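PDB 1I5P: pesticidal crystal protein Cry2Aa from Bacillus thuringiensis serovar kurstaki, which binds to midgut epithelial cells of dipteran and lepidopteran larvae and promotes their colloid-osmotic lysis. Local coordinates for residues Leu101-Asn106 against Tyr169-Leu173; Ser278-Gln284 against Leu378-Thr382; Gly313-Thr319 against Thr331-Ser337; Ile496-His500 against Leu619-Met623; Ser528-Tyr534 against Leu605-Leu611. All blocks are in the same frame, centred on the assembly; numbering follows the deposited sequence.

Interaction 1. Residues Leu101-Asn106 against Tyr169-Leu173; sequences LNQRLN and YQLLL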
# COMPACT_ATOMS: atom_id res chain seq x y z
N LEU A 101 -20.34 -2.09 -2.58
CA LEU A 101 -20.71 -3.07 -1.57
C LEU A 101 -22.12 -3.65 -1.75
O LEU A 101 -22.46 -4.66 -1.14
CB LEU A 101 -20.61 -2.44 -0.18
CG LEU A 101 -19.23 -1.93 0.23
CD1 LEU A 101 -19.34 -1.24 1.59
CD2 LEU A 101 -18.24 -3.09 0.29
N ASN A 102 -22.90 -3.00 -2.60
CA ASN A 102 -24.28 -3.40 -2.84
C ASN A 102 -25.05 -3.21 -1.54
O ASN A 102 -25.91 -4.01 -1.18
CB ASN A 102 -24.38 -4.85 -3.31
CG ASN A 102 -25.79 -5.22 -3.78
OD1 ASN A 102 -26.57 -4.35 -4.15
ND2 ASN A 102 -26.10 -6.51 -3.78
N GLN A 103 -24.71 -2.14 -0.82
CA GLN A 103 -25.37 -1.79 0.44
C GLN A 103 -25.86 -0.36 0.31
O GLN A 103 -25.22 0.48 -0.32
CB GLN A 103 -24.41 -1.89 1.63
CG GLN A 103 -23.78 -3.26 1.88
CD GLN A 103 -22.98 -3.32 3.17
OE1 GLN A 103 -22.11 -4.18 3.34
NE2 GLN A 103 -23.28 -2.41 4.10
N ARG A 104 -27.00 -0.07 0.92
CA ARG A 104 -27.56 1.26 0.88
C ARG A 104 -27.96 1.75 2.25
O ARG A 104 -28.37 0.97 3.11
CB ARG A 104 -28.79 1.28 -0.04
CG ARG A 104 -28.46 1.33 -1.52
CD ARG A 104 -29.10 2.55 -2.15
NE ARG A 104 -28.74 3.76 -1.40
CZ ARG A 104 -29.59 4.73 -1.09
NH1 ARG A 104 -30.86 4.65 -1.45
NH2 ARG A 104 -29.17 5.78 -0.40
N LEU A 105 -27.81 3.06 2.47
CA LEU A 105 -28.19 3.65 3.75
C LEU A 105 -29.70 3.80 3.72
O LEU A 105 -30.29 3.87 2.64
CB LEU A 105 -27.58 5.04 3.90
CG LEU A 105 -26.07 5.21 4.01
CD1 LEU A 105 -25.75 6.70 4.09
CD2 LEU A 105 -25.57 4.48 5.25
N ASN A 106 -30.34 3.84 4.88
CA ASN A 106 -31.78 4.04 4.87
C ASN A 106 -31.96 5.54 4.63
O ASN A 106 -30.99 6.31 4.69
CB ASN A 106 -32.41 3.61 6.20
CG ASN A 106 -31.90 4.40 7.38
OD1 ASN A 106 -31.05 5.28 7.24
ND2 ASN A 106 -32.41 4.08 8.56
N TYR A 169 -24.40 0.63 9.40
CA TYR A 169 -23.78 1.08 8.16
C TYR A 169 -22.34 1.51 8.36
O TYR A 169 -21.82 2.31 7.59
CB TYR A 169 -24.55 2.27 7.59
CG TYR A 169 -26.05 2.13 7.65
CD1 TYR A 169 -26.77 2.65 8.72
CD2 TYR A 169 -26.75 1.47 6.64
CE1 TYR A 169 -28.15 2.54 8.78
CE2 TYR A 169 -28.14 1.35 6.69
CZ TYR A 169 -28.83 1.88 7.76
OH TYR A 169 -30.20 1.78 7.82
N GLN A 170 -21.68 0.97 9.38
CA GLN A 170 -20.30 1.36 9.65
C GLN A 170 -19.33 1.10 8.50
O GLN A 170 -18.50 1.96 8.21
CB GLN A 170 -19.80 0.67 10.92
CG GLN A 170 -20.71 0.88 12.13
CD GLN A 170 -19.99 0.68 13.45
OE1 GLN A 170 -19.30 -0.32 13.64
NE2 GLN A 170 -20.16 1.62 14.37
N LEU A 171 -19.44 -0.05 7.84
CA LEU A 171 -18.53 -0.34 6.73
C LEU A 171 -18.85 0.54 5.53
O LEU A 171 -17.95 1.04 4.85
CB LEU A 171 -18.62 -1.81 6.31
CG LEU A 171 -17.64 -2.21 5.20
CD1 LEU A 171 -16.21 -2.29 5.78
CD2 LEU A 171 -18.04 -3.56 4.62
N LEU A 172 -20.14 0.72 5.27
CA LEU A 172 -20.57 1.53 4.14
C LEU A 172 -20.14 2.99 4.28
O LEU A 172 -19.82 3.65 3.29
CB LEU A 172 -22.10 1.46 4.00
CG LEU A 172 -22.72 2.25 2.86
CD1 LEU A 172 -21.91 2.04 1.58
CD2 LEU A 172 -24.17 1.81 2.66
N LEU A 173 -20.11 3.48 5.51
CA LEU A 173 -19.73 4.85 5.79
C LEU A 173 -18.24 5.01 6.09
O LEU A 173 -17.75 6.13 6.21
CB LEU A 173 -20.54 5.37 6.98
CG LEU A 173 -22.05 5.47 6.79
CD1 LEU A 173 -22.74 5.71 8.13
CD2 LEU A 173 -22.36 6.60 5.82
O HOH W 1 -22.18 -1.23 6.34

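Interaction 2. Residues Ser278-Gln284 against Leu378-Thr382; sequences SGSGPQQ and LDSGT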
# COMPACT_ATOMS: atom_id res chain seq x y z
N SER A 278 -6.21 -9.63 -9.43
CA SER A 278 -6.30 -10.95 -10.05
C SER A 278 -7.36 -10.79 -11.13
O SER A 278 -8.10 -9.80 -11.14
CB SER A 278 -6.70 -12.03 -9.03
OG SER A 278 -8.06 -11.96 -8.66
N GLY A 279 -7.43 -11.75 -12.04
CA GLY A 279 -8.38 -11.63 -13.13
C GLY A 279 -9.83 -11.99 -12.87
O GLY A 279 -10.15 -12.78 -11.97
N SER A 280 -10.71 -11.39 -13.66
CA SER A 280 -12.14 -11.65 -13.61
C SER A 280 -12.35 -12.69 -14.69
O SER A 280 -11.42 -13.03 -15.42
CB SER A 280 -12.94 -10.39 -13.97
OG SER A 280 -12.70 -9.35 -13.04
N GLY A 281 -13.57 -13.21 -14.82
CA GLY A 281 -13.82 -14.21 -15.83
C GLY A 281 -14.38 -15.47 -15.21
O GLY A 281 -14.37 -15.62 -13.99
N PRO A 282 -14.88 -16.40 -16.03
CA PRO A 282 -15.46 -17.65 -15.54
C PRO A 282 -14.50 -18.76 -15.10
O PRO A 282 -14.93 -19.73 -14.48
CB PRO A 282 -16.34 -18.09 -16.70
CG PRO A 282 -15.47 -17.72 -17.87
CD PRO A 282 -15.05 -16.30 -17.50
N GLN A 283 -13.21 -18.64 -15.42
CA GLN A 283 -12.24 -19.68 -15.05
C GLN A 283 -11.79 -19.69 -13.59
O GLN A 283 -11.71 -20.75 -12.96
CB GLN A 283 -11.00 -19.59 -15.95
CG GLN A 283 -11.23 -20.05 -17.37
CD GLN A 283 -9.95 -20.15 -18.17
OE1 GLN A 283 -8.94 -20.65 -17.68
NE2 GLN A 283 -10.00 -19.69 -19.42
N GLN A 284 -11.50 -18.52 -13.04
CA GLN A 284 -11.06 -18.42 -11.65
C GLN A 284 -12.28 -18.57 -10.75
O GLN A 284 -12.91 -17.59 -10.36
CB GLN A 284 -10.38 -17.07 -11.43
CG GLN A 284 -9.26 -16.80 -12.44
CD GLN A 284 -9.75 -16.15 -13.73
OE1 GLN A 284 -10.92 -16.27 -14.10
NE2 GLN A 284 -8.84 -15.47 -14.42
N LEU A 378 -5.35 -9.76 -16.53
CA LEU A 378 -5.42 -11.09 -15.94
C LEU A 378 -6.75 -11.81 -16.12
O LEU A 378 -6.92 -12.94 -15.65
CB LEU A 378 -5.13 -10.97 -14.45
CG LEU A 378 -3.88 -10.15 -14.09
CD1 LEU A 378 -3.91 -9.77 -12.62
CD2 LEU A 378 -2.63 -10.97 -14.42
N ASP A 379 -7.69 -11.16 -16.80
CA ASP A 379 -9.01 -11.73 -17.02
C ASP A 379 -9.01 -12.95 -17.93
O ASP A 379 -8.11 -13.14 -18.75
CB ASP A 379 -9.95 -10.68 -17.63
CG ASP A 379 -10.28 -9.55 -16.66
OD1 ASP A 379 -9.85 -9.61 -15.48
OD2 ASP A 379 -10.98 -8.60 -17.07
N SER A 380 -10.04 -13.78 -17.76
CA SER A 380 -10.24 -14.97 -18.57
C SER A 380 -11.64 -14.81 -19.14
O SER A 380 -12.40 -13.96 -18.68
CB SER A 380 -10.19 -16.24 -17.72
OG SER A 380 -11.34 -16.33 -16.90
N GLY A 381 -11.98 -15.63 -20.12
CA GLY A 381 -13.31 -15.54 -20.71
C GLY A 381 -13.56 -16.54 -21.83
O GLY A 381 -12.67 -17.29 -22.24
N THR A 382 -14.79 -16.54 -22.33
CA THR A 382 -15.14 -17.45 -23.40
C THR A 382 -15.87 -16.70 -24.50
O THR A 382 -16.83 -15.99 -24.24
CB THR A 382 -16.06 -18.58 -22.91
OG1 THR A 382 -15.42 -19.30 -21.85
CG2 THR A 382 -16.37 -19.55 -24.05
O HOH W 2 -10.83 -7.75 -13.95
O HOH W 3 -12.97 -19.67 -20.22
O HOH W 4 -5.78 -14.83 -14.40

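Interaction 3. Residues Gly313-Thr319 against Thr331-Ser337; sequences GTRLSIT and TTHSLNS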
# COMPACT_ATOMS: atom_id res chain seq x y z
N GLY A 313 6.69 -19.33 -18.50
CA GLY A 313 5.53 -20.17 -18.32
C GLY A 313 5.23 -21.03 -19.52
O GLY A 313 5.92 -20.98 -20.54
N THR A 314 4.18 -21.84 -19.39
CA THR A 314 3.76 -22.72 -20.46
C THR A 314 2.42 -22.28 -21.01
O THR A 314 1.39 -22.42 -20.34
CB THR A 314 3.61 -24.17 -19.97
OG1 THR A 314 4.80 -24.58 -19.29
CG2 THR A 314 3.33 -25.11 -21.14
N ARG A 315 2.42 -21.72 -22.21
CA ARG A 315 1.16 -21.31 -22.83
C ARG A 315 0.79 -22.32 -23.91
O ARG A 315 1.65 -22.76 -24.68
CB ARG A 315 1.29 -19.92 -23.46
CG ARG A 315 2.29 -19.82 -24.59
CD ARG A 315 2.34 -18.39 -25.07
NE ARG A 315 3.53 -18.10 -25.87
CZ ARG A 315 3.97 -16.87 -26.10
NH1 ARG A 315 3.32 -15.83 -25.59
NH2 ARG A 315 5.05 -16.68 -26.85
N LEU A 316 -0.48 -22.69 -23.95
CA LEU A 316 -0.94 -23.65 -24.94
C LEU A 316 -2.14 -23.14 -25.73
O LEU A 316 -3.03 -22.50 -25.18
CB LEU A 316 -1.31 -24.98 -24.26
CG LEU A 316 -0.21 -25.77 -23.56
CD1 LEU A 316 -0.81 -26.99 -22.88
CD2 LEU A 316 0.86 -26.18 -24.56
N SER A 317 -2.12 -23.41 -27.03
CA SER A 317 -3.20 -23.05 -27.95
C SER A 317 -3.66 -24.31 -28.66
O SER A 317 -3.04 -24.74 -29.63
CB SER A 317 -2.74 -22.03 -28.98
OG SER A 317 -2.79 -20.71 -28.48
N ILE A 318 -4.73 -24.90 -28.17
CA ILE A 318 -5.27 -26.12 -28.75
C ILE A 318 -6.65 -25.88 -29.34
O ILE A 318 -7.54 -25.32 -28.69
CB ILE A 318 -5.37 -27.23 -27.69
CG1 ILE A 318 -3.97 -27.56 -27.17
CG2 ILE A 318 -6.02 -28.47 -28.29
CD1 ILE A 318 -3.94 -28.09 -25.76
N THR A 319 -6.83 -26.30 -30.59
CA THR A 319 -8.10 -26.15 -31.29
C THR A 319 -8.54 -27.50 -31.83
O THR A 319 -8.38 -27.77 -33.01
CB THR A 319 -7.98 -25.18 -32.48
OG1 THR A 319 -7.50 -23.91 -32.03
CG2 THR A 319 -9.33 -25.00 -33.16
N THR A 331 -11.55 -23.94 -29.30
CA THR A 331 -10.18 -23.57 -29.01
C THR A 331 -10.02 -23.11 -27.56
O THR A 331 -10.93 -22.51 -26.99
CB THR A 331 -9.70 -22.45 -29.93
OG1 THR A 331 -9.88 -22.85 -31.30
CG2 THR A 331 -8.24 -22.14 -29.69
N THR A 332 -8.86 -23.38 -26.99
CA THR A 332 -8.57 -22.99 -25.62
C THR A 332 -7.13 -22.50 -25.48
O THR A 332 -6.18 -23.26 -25.67
CB THR A 332 -8.80 -24.17 -24.65
OG1 THR A 332 -8.39 -23.80 -23.33
CG2 THR A 332 -8.01 -25.39 -25.08
N HIS A 333 -6.98 -21.21 -25.18
CA HIS A 333 -5.67 -20.59 -24.98
C HIS A 333 -5.45 -20.53 -23.48
O HIS A 333 -6.10 -19.77 -22.77
CB HIS A 333 -5.66 -19.17 -25.56
CG HIS A 333 -5.99 -19.11 -27.02
ND1 HIS A 333 -5.17 -19.64 -27.99
CD2 HIS A 333 -7.06 -18.60 -27.67
CE1 HIS A 333 -5.72 -19.45 -29.17
NE2 HIS A 333 -6.87 -18.82 -29.01
N SER A 334 -4.53 -21.36 -22.99
CA SER A 334 -4.28 -21.43 -21.57
C SER A 334 -2.82 -21.27 -21.14
O SER A 334 -1.90 -21.46 -21.93
CB SER A 334 -4.79 -22.76 -21.04
OG SER A 334 -4.11 -23.83 -21.69
N LEU A 335 -2.66 -20.92 -19.86
CA LEU A 335 -1.35 -20.78 -19.23
C LEU A 335 -1.40 -21.89 -18.20
O LEU A 335 -2.11 -21.79 -17.19
CB LEU A 335 -1.19 -19.42 -18.54
CG LEU A 335 0.11 -19.29 -17.72
CD1 LEU A 335 1.32 -19.43 -18.63
CD2 LEU A 335 0.13 -17.94 -17.00
N ASN A 336 -0.66 -22.96 -18.46
CA ASN A 336 -0.66 -24.13 -17.60
C ASN A 336 0.35 -24.12 -16.47
O ASN A 336 0.16 -24.81 -15.46
CB ASN A 336 -0.43 -25.37 -18.48
CG ASN A 336 -1.58 -25.63 -19.43
OD1 ASN A 336 -2.06 -24.73 -20.12
ND2 ASN A 336 -2.02 -26.88 -19.49
N SER A 337 1.40 -23.33 -16.62
CA SER A 337 2.45 -23.25 -15.61
C SER A 337 3.15 -21.90 -15.68
O SER A 337 3.26 -21.31 -16.76
CB SER A 337 3.47 -24.37 -15.84
OG SER A 337 4.49 -24.34 -14.86

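Interaction 4. Residues Ile496-His500 against Leu619-Met623; sequences ISPIH and LMNIM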
# COMPACT_ATOMS: atom_id res chain seq x y z
N ILE A 496 11.81 2.87 5.14
CA ILE A 496 12.24 1.65 4.46
C ILE A 496 11.36 0.54 4.99
O ILE A 496 11.34 0.28 6.19
CB ILE A 496 13.70 1.26 4.79
CG1 ILE A 496 14.68 2.30 4.22
CG2 ILE A 496 14.00 -0.12 4.20
CD1 ILE A 496 16.15 1.95 4.48
N SER A 497 10.63 -0.12 4.10
CA SER A 497 9.78 -1.22 4.52
C SER A 497 10.67 -2.36 4.98
O SER A 497 11.63 -2.72 4.30
CB SER A 497 8.90 -1.71 3.37
OG SER A 497 8.32 -2.96 3.71
N PRO A 498 10.36 -2.93 6.15
CA PRO A 498 11.14 -4.04 6.69
C PRO A 498 11.13 -5.21 5.73
O PRO A 498 11.98 -6.10 5.82
CB PRO A 498 10.41 -4.36 7.99
CG PRO A 498 9.95 -3.00 8.44
CD PRO A 498 9.38 -2.45 7.15
N ILE A 499 10.18 -5.22 4.80
CA ILE A 499 10.07 -6.30 3.83
C ILE A 499 11.17 -6.23 2.77
O ILE A 499 11.58 -7.25 2.21
CB ILE A 499 8.69 -6.29 3.11
CG1 ILE A 499 7.55 -6.30 4.13
CG2 ILE A 499 8.59 -7.48 2.15
CD1 ILE A 499 7.69 -7.34 5.23
N HIS A 500 11.64 -5.01 2.51
CA HIS A 500 12.66 -4.77 1.49
C HIS A 500 14.08 -4.90 2.03
O HIS A 500 14.90 -3.98 1.93
CB HIS A 500 12.46 -3.37 0.91
CG HIS A 500 11.13 -3.18 0.24
ND1 HIS A 500 10.59 -1.94 0.00
CD2 HIS A 500 10.26 -4.08 -0.28
CE1 HIS A 500 9.44 -2.08 -0.63
NE2 HIS A 500 9.22 -3.37 -0.81
N LEU A 619 8.79 -6.19 13.24
CA LEU A 619 9.59 -5.06 12.76
C LEU A 619 8.60 -4.43 11.78
O LEU A 619 8.37 -4.98 10.69
CB LEU A 619 10.83 -5.55 12.01
CG LEU A 619 12.13 -4.75 12.14
CD1 LEU A 619 12.89 -4.87 10.83
CD2 LEU A 619 11.87 -3.28 12.47
N MET A 620 8.02 -3.30 12.16
CA MET A 620 7.00 -2.64 11.33
C MET A 620 7.44 -1.55 10.36
O MET A 620 6.93 -1.50 9.23
CB MET A 620 5.90 -2.13 12.24
CG MET A 620 5.27 -3.26 13.05
SD MET A 620 4.18 -2.68 14.35
CE MET A 620 2.76 -2.22 13.35
N ASN A 621 8.35 -0.68 10.78
CA ASN A 621 8.83 0.37 9.89
C ASN A 621 10.21 0.85 10.30
O ASN A 621 10.60 0.78 11.47
CB ASN A 621 7.88 1.57 9.85
CG ASN A 621 7.89 2.29 8.49
OD1 ASN A 621 8.82 2.13 7.70
ND2 ASN A 621 6.85 3.07 8.23
N ILE A 622 10.95 1.33 9.31
CA ILE A 622 12.29 1.85 9.52
C ILE A 622 12.22 3.28 9.03
O ILE A 622 11.98 3.53 7.85
CB ILE A 622 13.33 1.06 8.68
CG1 ILE A 622 13.30 -0.42 9.09
CG2 ILE A 622 14.73 1.64 8.88
CD1 ILE A 622 14.01 -1.35 8.10
N MET A 623 12.42 4.24 9.93
CA MET A 623 12.34 5.63 9.51
C MET A 623 13.49 6.50 9.96
O MET A 623 13.86 6.52 11.14
CB MET A 623 11.02 6.25 9.96
CG MET A 623 10.65 5.94 11.37
SD MET A 623 9.37 4.69 11.45
CE MET A 623 8.64 5.13 13.02

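Interaction 5. Residues Ser528-Tyr534 against Leu605-Leu611; sequences SNTTARY and LDINVTL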
# COMPACT_ATOMS: atom_id res chain seq x y z
N SER A 528 14.60 -16.22 17.97
CA SER A 528 15.50 -15.27 18.60
C SER A 528 16.82 -15.18 17.82
O SER A 528 17.21 -16.11 17.12
CB SER A 528 15.76 -15.68 20.05
OG SER A 528 16.34 -14.61 20.79
N ASN A 529 17.49 -14.04 17.94
CA ASN A 529 18.76 -13.79 17.26
C ASN A 529 18.64 -13.81 15.74
O ASN A 529 19.47 -14.40 15.03
CB ASN A 529 19.82 -14.80 17.71
CG ASN A 529 21.22 -14.37 17.32
OD1 ASN A 529 21.47 -13.19 17.05
ND2 ASN A 529 22.15 -15.32 17.31
N THR A 530 17.60 -13.16 15.24
CA THR A 530 17.39 -13.06 13.80
C THR A 530 17.90 -11.68 13.39
O THR A 530 17.62 -10.68 14.06
CB THR A 530 15.89 -13.17 13.43
OG1 THR A 530 15.40 -14.47 13.79
CG2 THR A 530 15.69 -12.95 11.94
N THR A 531 18.66 -11.64 12.31
CA THR A 531 19.19 -10.38 11.82
C THR A 531 18.66 -10.09 10.42
O THR A 531 18.70 -10.95 9.54
CB THR A 531 20.74 -10.41 11.75
OG1 THR A 531 21.26 -10.48 13.08
CG2 THR A 531 21.26 -9.16 11.06
N ALA A 532 18.16 -8.88 10.25
CA ALA A 532 17.64 -8.43 8.97
C ALA A 532 18.53 -7.28 8.49
O ALA A 532 18.67 -6.26 9.17
CB ALA A 532 16.19 -7.94 9.13
N ARG A 533 19.16 -7.47 7.34
CA ARG A 533 20.03 -6.43 6.80
C ARG A 533 19.35 -5.63 5.70
O ARG A 533 18.68 -6.19 4.84
CB ARG A 533 21.32 -7.03 6.24
CG ARG A 533 22.06 -6.07 5.30
CD ARG A 533 23.47 -6.51 5.00
NE ARG A 533 24.31 -6.44 6.19
CZ ARG A 533 25.61 -6.72 6.21
NH1 ARG A 533 26.22 -7.09 5.09
NH2 ARG A 533 26.30 -6.62 7.34
N TYR A 534 19.56 -4.32 5.74
CA TYR A 534 19.01 -3.41 4.75
C TYR A 534 20.15 -2.57 4.20
O TYR A 534 21.11 -2.26 4.91
CB TYR A 534 17.95 -2.50 5.38
CG TYR A 534 16.81 -3.28 5.99
CD1 TYR A 534 16.93 -3.83 7.26
CD2 TYR A 534 15.65 -3.53 5.27
CE1 TYR A 534 15.92 -4.61 7.81
CE2 TYR A 534 14.63 -4.32 5.80
CZ TYR A 534 14.77 -4.86 7.07
OH TYR A 534 13.79 -5.67 7.58
N LEU A 605 22.44 -1.51 7.10
CA LEU A 605 21.77 -1.34 8.38
C LEU A 605 21.39 -2.72 8.87
O LEU A 605 20.52 -3.37 8.28
CB LEU A 605 20.50 -0.49 8.22
CG LEU A 605 19.51 -0.52 9.39
CD1 LEU A 605 20.14 0.09 10.63
CD2 LEU A 605 18.24 0.24 9.01
N ASP A 606 22.04 -3.19 9.93
CA ASP A 606 21.73 -4.50 10.47
C ASP A 606 20.87 -4.39 11.72
O ASP A 606 21.23 -3.70 12.67
CB ASP A 606 23.02 -5.27 10.79
CG ASP A 606 23.82 -5.61 9.56
OD1 ASP A 606 23.21 -5.97 8.53
OD2 ASP A 606 25.07 -5.52 9.62
N ILE A 607 19.72 -5.04 11.68
CA ILE A 607 18.80 -5.03 12.80
C ILE A 607 18.71 -6.44 13.38
O ILE A 607 18.12 -7.34 12.77
CB ILE A 607 17.40 -4.55 12.35
CG1 ILE A 607 17.51 -3.15 11.73
CG2 ILE A 607 16.46 -4.52 13.54
CD1 ILE A 607 16.18 -2.55 11.27
N ASN A 608 19.30 -6.63 14.55
CA ASN A 608 19.29 -7.92 15.22
C ASN A 608 18.32 -7.91 16.39
O ASN A 608 18.35 -7.01 17.23
CB ASN A 608 20.70 -8.29 15.69
CG ASN A 608 20.72 -9.54 16.55
OD1 ASN A 608 20.48 -9.48 17.76
ND2 ASN A 608 20.99 -10.68 15.94
N VAL A 609 17.47 -8.92 16.45
CA VAL A 609 16.49 -9.00 17.51
C VAL A 609 16.62 -10.23 18.38
O VAL A 609 16.74 -11.36 17.89
CB VAL A 609 15.05 -8.95 16.94
CG1 VAL A 609 14.03 -9.09 18.06
CG2 VAL A 609 14.84 -7.63 16.19
N THR A 610 16.61 -10.00 19.69
CA THR A 610 16.69 -11.05 20.68
C THR A 610 15.30 -11.17 21.26
O THR A 610 14.76 -10.19 21.78
CB THR A 610 17.67 -10.68 21.81
OG1 THR A 610 18.97 -10.45 21.26
CG2 THR A 610 17.74 -11.79 22.85
N LEU A 611 14.70 -12.35 21.17
CA LEU A 611 13.36 -12.56 21.71
C LEU A 611 13.47 -13.07 23.14
O LEU A 611 13.32 -14.26 23.41
CB LEU A 611 12.59 -13.58 20.86
CG LEU A 611 12.32 -13.18 19.41
CD1 LEU A 611 11.52 -14.28 18.73
CD2 LEU A 611 11.57 -11.85 19.35

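Interaction 1. Residues Leu101-Asn106 against Tyr169-Leu173
L105 and L172 meet in the tight part of this contact, with L105 CD2 4.0 Å from L172 CD2. The same L105 methyl presses on the root of the Y169 side chain, 3.4 Å from Y169 CB. Its other methyl, L105 CD1, turns to L173 CD2 at 3.8 Å. L172 holds its CG anti to the backbone N (chi1 -180°), which carries CD2 over the 103-105 backbone, 3.4 Å from Q103 O. L94 of helix 88-101 touches both L105 and L173. The fold here is the helical bundle of the N-terminal domain. The link between helices 88-101 and 107-135 crosses the start of helix 170-193. L101 CD1 and L171 CD2, 4.0 Å apart, add a second apolar patch, which F244 and M248 of helix 238-259 also touch. The outer side is looser and more polar. There a water accepts from both Q103 NE2, at 2.8 Å, and L172 N. Next to L105, N106 crosses the end of the Y169 side chain at about a right angle. N106 CG lies 3.2 Å from Y169 OH, but the angle from N106 ND2 is too poor for a hydrogen bond. N106 OD1 is bonded to T109. R104 points outward and pairs with E98.

Interaction 2. Residues Ser278-Gln284 against Leu378-Thr382
D379 OD1 is gripped by two donors. One is the backbone N of S280, at 2.7 Å from D379 OD1 and almost perfectly straight (178°). It comes from above the carboxylate plane. The other is a water, 2.6 Å from D379 OD1, that also bonds S280 OG. The second oxygen, D379 OD2, takes the backbone N of N414. The backbones then join through S380 N, which donates to S280 O at 2.8 Å. S380 OG is the next polar centre. It sits between its own backbone N and carbonyl carbon (chi1 71°), pointing at Q283 and Q284. From there it donates to Q284 OE1 at 2.8 Å and accepts a weak bond from Q283 N. The Q284 chain is bent at chi2 (87°), which brings its amide back over S380. A water links Q284 NE2 to L378 O. The backbones run closest at G279, whose CA makes a CA-H...O contact with L378 O at 3.2 Å. P282 CD rests on G381 CA at 3.7 Å. The contact ties the 278-284 loop to the start of strand 381-385 in the beta-prism domain. R237 and H239 bind carbonyls of the loop. The chemistry suggests that the loop is held here mainly by polar bonds, three of the links through waters.

Interaction 3. Residues Gly313-Thr319 against Thr331-Ser337
S317 OG and H333 ND1 lie 2.7 Å apart in a hydrogen bond whose donor is not fixed. The hydroxyl meets the imidazole at its edge, in the ring plane. H333 has its CG anti to the carbonyl carbon (chi1 -58°), which swings ND1 across to the neighbouring strand. A non-hydrogen-bonded antiparallel pair brings the two residues together. On the same face the R315 chain is extended and leads away, toward A408 O. L335 has CG anti to its backbone N (chi1 173°), and its CD1 reaches back to 3.4 Å from T314 O. The other face carries L316 and S334, and N336 reaches in beside them. S334 OG is tucked between its backbone N and carbonyl carbon (chi1 60°) and donates to N336 OD1 at 2.7 Å. This bond ties down the N336 amide, which L316 crosses at about a right angle, L316 CD1 lying 3.6 Å from N336 ND2. The two strands form a long hairpin of the beta-prism domain. Strand 360-363 flanks 308-321, strand 389-393 lies parallel along 329-342, and L335 also packs on A462 and L464 of strand 462-469.

Interaction 4. Residues Ile496-His500 against Leu619-Met623
I496 and I622 face each other as an antiparallel hydrogen-bonded pair, the one beta bridge of this contact. I496 N donates to I622 O at 2.8 Å. The return bond, from I622 N to I496 O, is weak at 3.3 Å. I622 N also has a weak bond to the side chain of its neighbour, N621 OD1, so this N-H is shared.

The apolar contacts follow the same line. I496 CB and I622 CB are 3.9 Å apart, and the two side chains cross at a slant. I622 has CG1 anti to the carbonyl carbon (chi1 -60°), and its CD1 ends 4.1 Å from I496 CG2. The P498 ring lies against the strand backbone, with P498 CG 3.4 Å from L619 O and P498 CD equally near M620 O. P498 CB touches L619 CD1 at 3.8 Å.

Bonds within the 496-500 segment shape the turn that presents the proline. S497 OG accepts from I499 N in an ST turn. S497 O accepts from H500 N, closing a type I beta turn. Y534 packs on I496, L619 and I622, and its OH bonds P498 O.

On the other side of strand 617-626, M620 and N621 both face R548 in a classic beta bulge. The whole is a buried part of the lectin-like, jelly-roll beta sandwich of the C-terminal domain, where strand 493-496 leaves its sheet through a tight turn.

Interaction 5. Residues Ser528-Tyr534 against Leu605-Leu611
Two antiparallel strands of the C-terminal lectin-like beta sandwich pair here, and a G1 beta bulge starts the pairing. N529 and T530 both face V609, and N529, with positive phi, gives V609 O a weak bond from its backbone N. Just before it, S528 OG accepts from L611 N at 2.8 Å. T530 N to V609 O is weak too. Beyond it the backbone bonds are regular, such as A532 N to I607 O at 3.0 Å.

One face of the pair is polar. R533 and D606 lie side by side and point the same way, their flat groups nearly coplanar, 16° apart. R533 NE reaches D606 OD1 at 2.6 Å and R533 NH2 reaches D606 OD2 at 2.8 Å. Each oxygen uses its syn lone pair, so this side-on, two-pronged salt bridge fixes the rotation of both groups. A bend at chi3 (-67°) turns the R533 guanidinium to the carboxylate. Further along, N608 has CG anti to its backbone N (chi1 172°), which lifts the amide over the neighbouring strand. N608 ND2 then spends both hydrogens in its own amide plane, on N529 OD1 at 2.8 Å and T531 OG1 at 2.9 Å.

The other face belongs to the sandwich interior. T530, A532, Y534, L605, I607 and V609 line it. I607 CD1 meets the Y534 ring at CE1, 4.0 Å away. F525 of strand 522-525, in the facing sheet, covers T530, A532 and V609. Y534 also reaches strand 617-626.

Overall arrangement
The five contacts sample all three domains. Interaction 1 packs an interhelix loop of the N-terminal bundle on the start of helix 170-193 through leucines, with water and polar groups outside. Interactions 2 and 3 share a sheet of the middle domain, their centres about 14 Å apart, and interaction 3 is nested inside the chain loop closed by interaction 2. Both are partly buried, but interaction 2 is a polar, water-laced loop contact and interaction 3 a regular hairpin. Interactions 4 and 5 lie in the C-terminal sandwich and touch through Y534. Interaction 4 is fully buried and largely apolar. Interaction 5 has a salt bridge and amide bonds on one face and interior packing on the other.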